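Local coordinates for nitrogenase molybdenum-iron protein alpha chain (Clostridium pasteurianum, PDB 4WES), which forms, with the beta chain, the molybdenum-iron component of nitrogenase, which reduces dinitrogen to ammonium at its iron-molybdenum cofactor, at residues Ala463-Lys468 with Ser478-Ser483; Ala339-Gly344 with Val360-Ala365. All coordinates share one frame; numbering follows the deposited sequence.

Interaction 1 (Ala463-Lys468 with Ser478-Ser483); sequences AGIKEK and SKQLHS. With HCA (3-hydroxy-3-carboxy-adipic acid), chain E; ICS (iron-sulfur-molybdenum cluster with interstitial carbon), chain F.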
# COMPACT_ATOMS: atom_id res chain seq x y z
N ALA A 463 -10.18 28.74 -7.15
CA ALA A 463 -11.38 28.76 -6.32
C ALA A 463 -11.17 27.91 -5.07
O ALA A 463 -10.08 28.00 -4.46
CB ALA A 463 -12.62 28.39 -7.16
N GLY A 464 -12.14 27.12 -4.69
CA GLY A 464 -12.06 26.26 -3.55
C GLY A 464 -12.37 24.82 -3.88
O GLY A 464 -12.42 24.43 -5.09
N ILE A 465 -12.62 24.02 -2.86
CA ILE A 465 -12.80 22.60 -3.02
C ILE A 465 -14.11 22.23 -3.72
O ILE A 465 -14.18 21.19 -4.38
CB ILE A 465 -12.65 21.92 -1.65
CG1 ILE A 465 -12.56 20.41 -1.75
CG2 ILE A 465 -13.79 22.31 -0.71
CD1 ILE A 465 -11.40 19.91 -2.53
N LYS A 466 -15.16 23.03 -3.52
CA LYS A 466 -16.45 22.70 -4.13
C LYS A 466 -16.43 22.97 -5.63
O LYS A 466 -17.11 22.26 -6.38
CB LYS A 466 -17.60 23.43 -3.45
CG LYS A 466 -17.69 23.10 -1.95
CD LYS A 466 -18.93 23.65 -1.27
CE LYS A 466 -19.14 25.13 -1.34
NZ LYS A 466 -18.02 25.91 -0.74
N GLU A 467 -15.69 23.97 -6.07
CA GLU A 467 -15.59 24.29 -7.48
C GLU A 467 -14.53 23.49 -8.19
O GLU A 467 -14.64 23.26 -9.41
CB GLU A 467 -15.30 25.78 -7.67
CG GLU A 467 -16.26 26.76 -7.01
CD GLU A 467 -15.85 27.22 -5.61
OE1 GLU A 467 -15.04 26.52 -4.94
OE2 GLU A 467 -16.34 28.31 -5.20
N LYS A 468 -13.48 23.08 -7.49
CA LYS A 468 -12.25 22.58 -8.15
C LYS A 468 -12.58 21.48 -9.18
O LYS A 468 -12.14 21.57 -10.33
CB LYS A 468 -11.28 22.00 -7.12
CG LYS A 468 -10.02 21.46 -7.78
CD LYS A 468 -9.10 20.74 -6.79
CE LYS A 468 -7.84 20.20 -7.42
NZ LYS A 468 -6.79 21.22 -7.63
N SER A 478 -7.91 23.96 -12.11
CA SER A 478 -8.36 24.74 -10.98
C SER A 478 -7.46 24.50 -9.79
O SER A 478 -7.47 23.41 -9.23
CB SER A 478 -9.82 24.43 -10.62
OG SER A 478 -10.24 25.21 -9.51
N LYS A 479 -6.72 25.51 -9.37
CA LYS A 479 -5.95 25.44 -8.14
C LYS A 479 -6.70 26.15 -7.04
O LYS A 479 -7.28 27.23 -7.23
CB LYS A 479 -4.54 26.01 -8.34
CG LYS A 479 -3.63 25.09 -9.19
CD LYS A 479 -3.42 23.74 -8.57
CE LYS A 479 -2.41 22.85 -9.26
NZ LYS A 479 -2.24 21.58 -8.50
N GLN A 480 -6.68 25.54 -5.86
CA GLN A 480 -7.40 26.04 -4.69
C GLN A 480 -6.62 27.18 -4.01
O GLN A 480 -5.48 27.02 -3.59
CB GLN A 480 -7.56 24.92 -3.68
CG GLN A 480 -8.38 23.75 -4.18
CD GLN A 480 -8.57 22.72 -3.10
OE1 GLN A 480 -9.27 22.96 -2.10
NE2 GLN A 480 -7.92 21.57 -3.23
N LEU A 481 -7.29 28.33 -3.86
CA LEU A 481 -6.67 29.45 -3.15
C LEU A 481 -7.02 29.51 -1.67
O LEU A 481 -6.51 30.39 -0.98
CB LEU A 481 -6.94 30.79 -3.84
CG LEU A 481 -6.11 31.05 -5.08
CD1 LEU A 481 -6.44 32.42 -5.65
CD2 LEU A 481 -4.61 30.94 -4.83
N HIS A 482 -7.87 28.61 -1.18
CA HIS A 482 -8.09 28.49 0.26
C HIS A 482 -7.08 27.52 0.86
O HIS A 482 -6.21 27.88 1.66
CB HIS A 482 -9.51 28.03 0.64
CG HIS A 482 -10.67 28.75 0.05
ND1 HIS A 482 -11.56 29.49 0.81
CD2 HIS A 482 -11.18 28.71 -1.21
CE1 HIS A 482 -12.57 29.84 0.04
NE2 HIS A 482 -12.36 29.40 -1.19
N SER A 483 -7.17 26.26 0.45
CA SER A 483 -6.34 25.20 1.01
C SER A 483 -4.97 25.07 0.39
O SER A 483 -4.15 24.26 0.85
CB SER A 483 -7.01 23.84 0.85
OG SER A 483 -6.97 23.46 -0.54
C1 HCA E . -14.88 28.15 5.34
C2 HCA E . -13.50 27.50 5.28
C3 HCA E . -12.85 27.55 3.89
C4 HCA E . -13.40 26.46 2.95
C5 HCA E . -12.50 26.40 1.70
C6 HCA E . -13.04 25.78 0.45
C7 HCA E . -11.34 27.32 4.05
O1 HCA E . -15.19 29.01 4.49
O2 HCA E . -15.64 27.82 6.26
O3 HCA E . -12.24 25.08 -0.25
O4 HCA E . -14.22 25.99 0.12
O5 HCA E . -10.58 28.15 3.51
O6 HCA E . -10.95 26.30 4.63
O7 HCA E . -13.07 28.81 3.28
FE1 ICS F . -9.68 36.54 5.26
MO1 ICS F . -11.36 30.17 3.03
FE2 ICS F . -11.54 34.64 5.34
FE3 ICS F . -8.95 33.97 5.31
FE4 ICS F . -10.08 35.04 3.16
FE5 ICS F . -10.73 32.69 2.32
FE6 ICS F . -12.13 32.27 4.51
FE7 ICS F . -9.62 31.62 4.45
CX ICS F . -10.50 33.42 4.15
S1A ICS F . -11.63 36.49 4.04
S1B ICS F . -12.84 31.89 2.44
S2A ICS F . -10.04 35.11 6.97
S2B ICS F . -13.36 33.47 5.86
S3A ICS F . -10.24 34.46 1.01
S3B ICS F . -11.27 30.42 5.39
S4A ICS F . -8.01 35.56 4.00
S4B ICS F . -9.28 30.99 2.35
S5A ICS F . -7.86 32.06 5.71
O HOH W 1 -10.20 25.57 -6.69
O HOH W 2 -13.91 29.63 -3.54
O HOH W 3 -5.10 20.79 -9.92
O HOH W 4 -4.09 19.63 -7.41
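The imidazole of H482 carries homocitrate over one face, with C5 of the HCA ligand 3.3 Å above the ring plane and offset toward the rim, while the carbonyl of A463 and water 2 meet the ring at its edge. G464 CA approaches CD2 obliquely. Chi1 of H482 (-52°, CG anti to the carbonyl carbon) carries the ring to the cofactor side, and the turn about CB-CG points ND1 at molybdenum, bound at 2.3 Å; homocitrate O5 and O7 bind the same metal. The other nitrogen, NE2, donates to water 2 at 2.8 Å, and this water donates in turn to OE2 of E467. The OE1 branch of that carboxylate accepts G464 N from above its plane, so the glutamate connects the G464 backbone, through water 2, to the ring. Homocitrate is held from the same turn: I465 N donates to its carboxylate O3 at 2.8 Å and 162°, and I465 CG2 leans on that oxygen.

Behind the ring, A463 forms a single backbone bridge with Q480. L481 N reaches A463 O at 2.9 Å, whereas A463 N gives a longer bond, 3.3 Å, to K479 O. Q480 lies alongside I465, its NE2 bonded to Y486 OH, and K468 crosses it at about a right angle, CD 3.8 Å from NE2. The K468 chain runs straight until a bend at chi4 (80°) that swings NZ onto S478 O at 2.8 Å; D485 adds a salt bridge and waters 3 and 4 also accept from NZ. K479 NZ shares water 4 and, weakly, water 3; the D485 carboxylate probably offsets the closeness of the two ammonium groups. Histidine plus bidentate homocitrate on molybdenum is the hallmark of the molybdenum end of the nitrogenase FeMo-cofactor site.

Interaction 2 (Ala339-Gly344 with Val360-Ala365); sequences ACLYVG and VDSLVA. With ICS (iron-sulfur-molybdenum cluster with interstitial carbon), chain F.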
# COMPACT_ATOMS: atom_id res chain seq x y z
N ALA A 339 -6.74 33.87 -16.41
CA ALA A 339 -7.19 33.33 -15.13
C ALA A 339 -8.48 33.97 -14.68
O ALA A 339 -8.77 35.14 -14.99
CB ALA A 339 -6.11 33.53 -14.07
N CYS A 340 -9.20 33.22 -13.84
CA CYS A 340 -10.29 33.75 -13.02
C CYS A 340 -9.95 33.43 -11.54
O CYS A 340 -9.33 32.42 -11.28
CB CYS A 340 -11.61 33.10 -13.41
SG CYS A 340 -12.02 33.14 -15.15
N LEU A 341 -10.42 34.31 -10.66
CA LEU A 341 -10.23 34.09 -9.22
C LEU A 341 -11.52 34.25 -8.46
O LEU A 341 -12.17 35.29 -8.56
CB LEU A 341 -9.22 35.07 -8.62
CG LEU A 341 -7.85 35.11 -9.22
CD1 LEU A 341 -7.73 36.10 -10.33
CD2 LEU A 341 -6.82 35.47 -8.16
N TYR A 342 -11.85 33.26 -7.63
CA TYR A 342 -13.04 33.32 -6.82
C TYR A 342 -12.77 32.71 -5.46
O TYR A 342 -12.70 31.51 -5.33
CB TYR A 342 -14.25 32.63 -7.47
CG TYR A 342 -15.50 32.84 -6.66
CD1 TYR A 342 -16.08 34.09 -6.60
CD2 TYR A 342 -16.06 31.82 -5.92
CE1 TYR A 342 -17.20 34.33 -5.83
CE2 TYR A 342 -17.19 32.05 -5.14
CZ TYR A 342 -17.76 33.30 -5.10
OH TYR A 342 -18.90 33.56 -4.35
N VAL A 343 -12.58 33.57 -4.47
CA VAL A 343 -12.29 33.12 -3.10
C VAL A 343 -13.25 33.81 -2.14
O VAL A 343 -14.33 34.23 -2.54
CB VAL A 343 -10.77 33.26 -2.71
CG1 VAL A 343 -10.34 32.10 -1.86
CG2 VAL A 343 -9.89 33.32 -3.95
N GLY A 344 -12.94 33.86 -0.85
CA GLY A 344 -13.94 34.26 0.12
C GLY A 344 -14.10 35.76 0.32
O GLY A 344 -15.18 36.33 0.08
N VAL A 360 0.20 36.39 -16.39
CA VAL A 360 -1.15 35.84 -16.45
C VAL A 360 -2.15 37.00 -16.33
O VAL A 360 -1.98 37.89 -15.53
CB VAL A 360 -1.36 34.82 -15.35
CG1 VAL A 360 -2.81 34.36 -15.27
CG2 VAL A 360 -0.42 33.63 -15.54
N ASP A 361 -3.18 36.96 -17.18
CA ASP A 361 -4.18 37.99 -17.27
C ASP A 361 -5.43 37.58 -16.51
O ASP A 361 -6.14 36.65 -16.94
CB ASP A 361 -4.49 38.21 -18.77
CG ASP A 361 -5.54 39.25 -19.03
OD1 ASP A 361 -6.04 39.89 -18.09
OD2 ASP A 361 -5.86 39.43 -20.24
N SER A 362 -5.72 38.26 -15.40
CA SER A 362 -6.89 37.98 -14.60
C SER A 362 -8.11 38.68 -15.15
O SER A 362 -8.22 39.90 -15.09
CB SER A 362 -6.66 38.36 -13.14
OG SER A 362 -5.59 37.61 -12.61
N LEU A 363 -9.03 37.90 -15.70
CA LEU A 363 -10.18 38.46 -16.43
C LEU A 363 -11.44 38.57 -15.61
O LEU A 363 -12.32 39.36 -15.94
CB LEU A 363 -10.47 37.58 -17.64
CG LEU A 363 -9.36 37.58 -18.69
CD1 LEU A 363 -9.74 36.74 -19.91
CD2 LEU A 363 -9.08 39.01 -19.12
N VAL A 364 -11.54 37.74 -14.57
CA VAL A 364 -12.75 37.61 -13.77
C VAL A 364 -12.30 37.49 -12.32
O VAL A 364 -11.38 36.71 -12.04
CB VAL A 364 -13.52 36.32 -14.14
CG1 VAL A 364 -14.71 36.16 -13.21
CG2 VAL A 364 -13.93 36.31 -15.61
N ALA A 365 -12.94 38.22 -11.42
CA ALA A 365 -12.67 38.04 -10.00
C ALA A 365 -13.92 38.29 -9.21
O ALA A 365 -14.81 39.05 -9.60
CB ALA A 365 -11.58 38.98 -9.53
FE1 ICS F . -9.68 36.54 5.26
MO1 ICS F . -11.36 30.17 3.03
FE2 ICS F . -11.54 34.64 5.34
FE3 ICS F . -8.95 33.97 5.31
FE4 ICS F . -10.08 35.04 3.16
FE5 ICS F . -10.73 32.69 2.32
FE6 ICS F . -12.13 32.27 4.51
FE7 ICS F . -9.62 31.62 4.45
CX ICS F . -10.50 33.42 4.15
S1A ICS F . -11.63 36.49 4.04
S1B ICS F . -12.84 31.89 2.44
S2A ICS F . -10.04 35.11 6.97
S2B ICS F . -13.36 33.47 5.86
S3A ICS F . -10.24 34.46 1.01
S3B ICS F . -11.27 30.42 5.39
S4A ICS F . -8.01 35.56 4.00
S4B ICS F . -9.28 30.99 2.35
S5A ICS F . -7.86 32.06 5.71
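C340 lays its sulfur over the branched side chain of V364, SG lying 3.7 Å from CB and equally near CG2. With SG anti to the carbonyl carbon (chi1 -52°), the thiol runs back beside its own backbone N, alongside the valine. V452 of helix 446-456 packs on both residues and L456 on V364, the two lying over the C340 and V364 side chains. On the other face A339 CB touches V360 CG1 at 3.6 Å, and L341 sends CD1 across to S362, 3.5 Å from OG and a little farther from CB. L355 of helix 352-357 lies against L341, V360 and S362 there, and M352 against A365.

The two strands run parallel: the axes of 339-343 and 361-365 come within 4.7 Å, 25° apart in direction. They are joined through helices 347-350 and 352-357, a beta-alpha-beta crossover in a sheet of the Rossmann-like type. Strand 339-343 is an inner one, its far edge bonded through C340 and Y342 to strand 460-462.

A339 bonds through both its N and its O, N to D361 O at 2.9 Å and O from L363 N at 2.9 Å. At the start of the second strand D361 OD1 is bonded to H435 NE2. A339 pairs with S362 and L341 with A365, so the second strand holds one residue more: a beta bulge at L363-V364. A339 O is already used by L363 N, and V364 N, 3.8 Å from that oxygen, stays buried without a partner. Pairing resumes where L341 N donates to V364 O at 2.9 Å. The carboxyl end of strand 339-343 delivers V343 and G344 to the cofactor, V343 CG1 and G344 N both facing sulfur S3A.

How the interactions relate
Interaction 2 closes before interaction 1 opens along the chain, yet their centres lie only 12 Å apart and the two touch. V343, at the end of strand 339-343, sets CG1 3.4 Å from NE2 of H482, and its CG2 packs 3.9 Å from CB of L481. One residue earlier, the Y342 ring places CD2 3.6 Å from OE2 of E467, and Y342 O lies equally near A463 CB. The glutamate and histidine linked by water in interaction 1 thus rest against the strand paired in interaction 2. Both contacts reach the iron-molybdenum cofactor: 478-483 ligates its molybdenum, whereas 339-344 borders it at sulfur S3A.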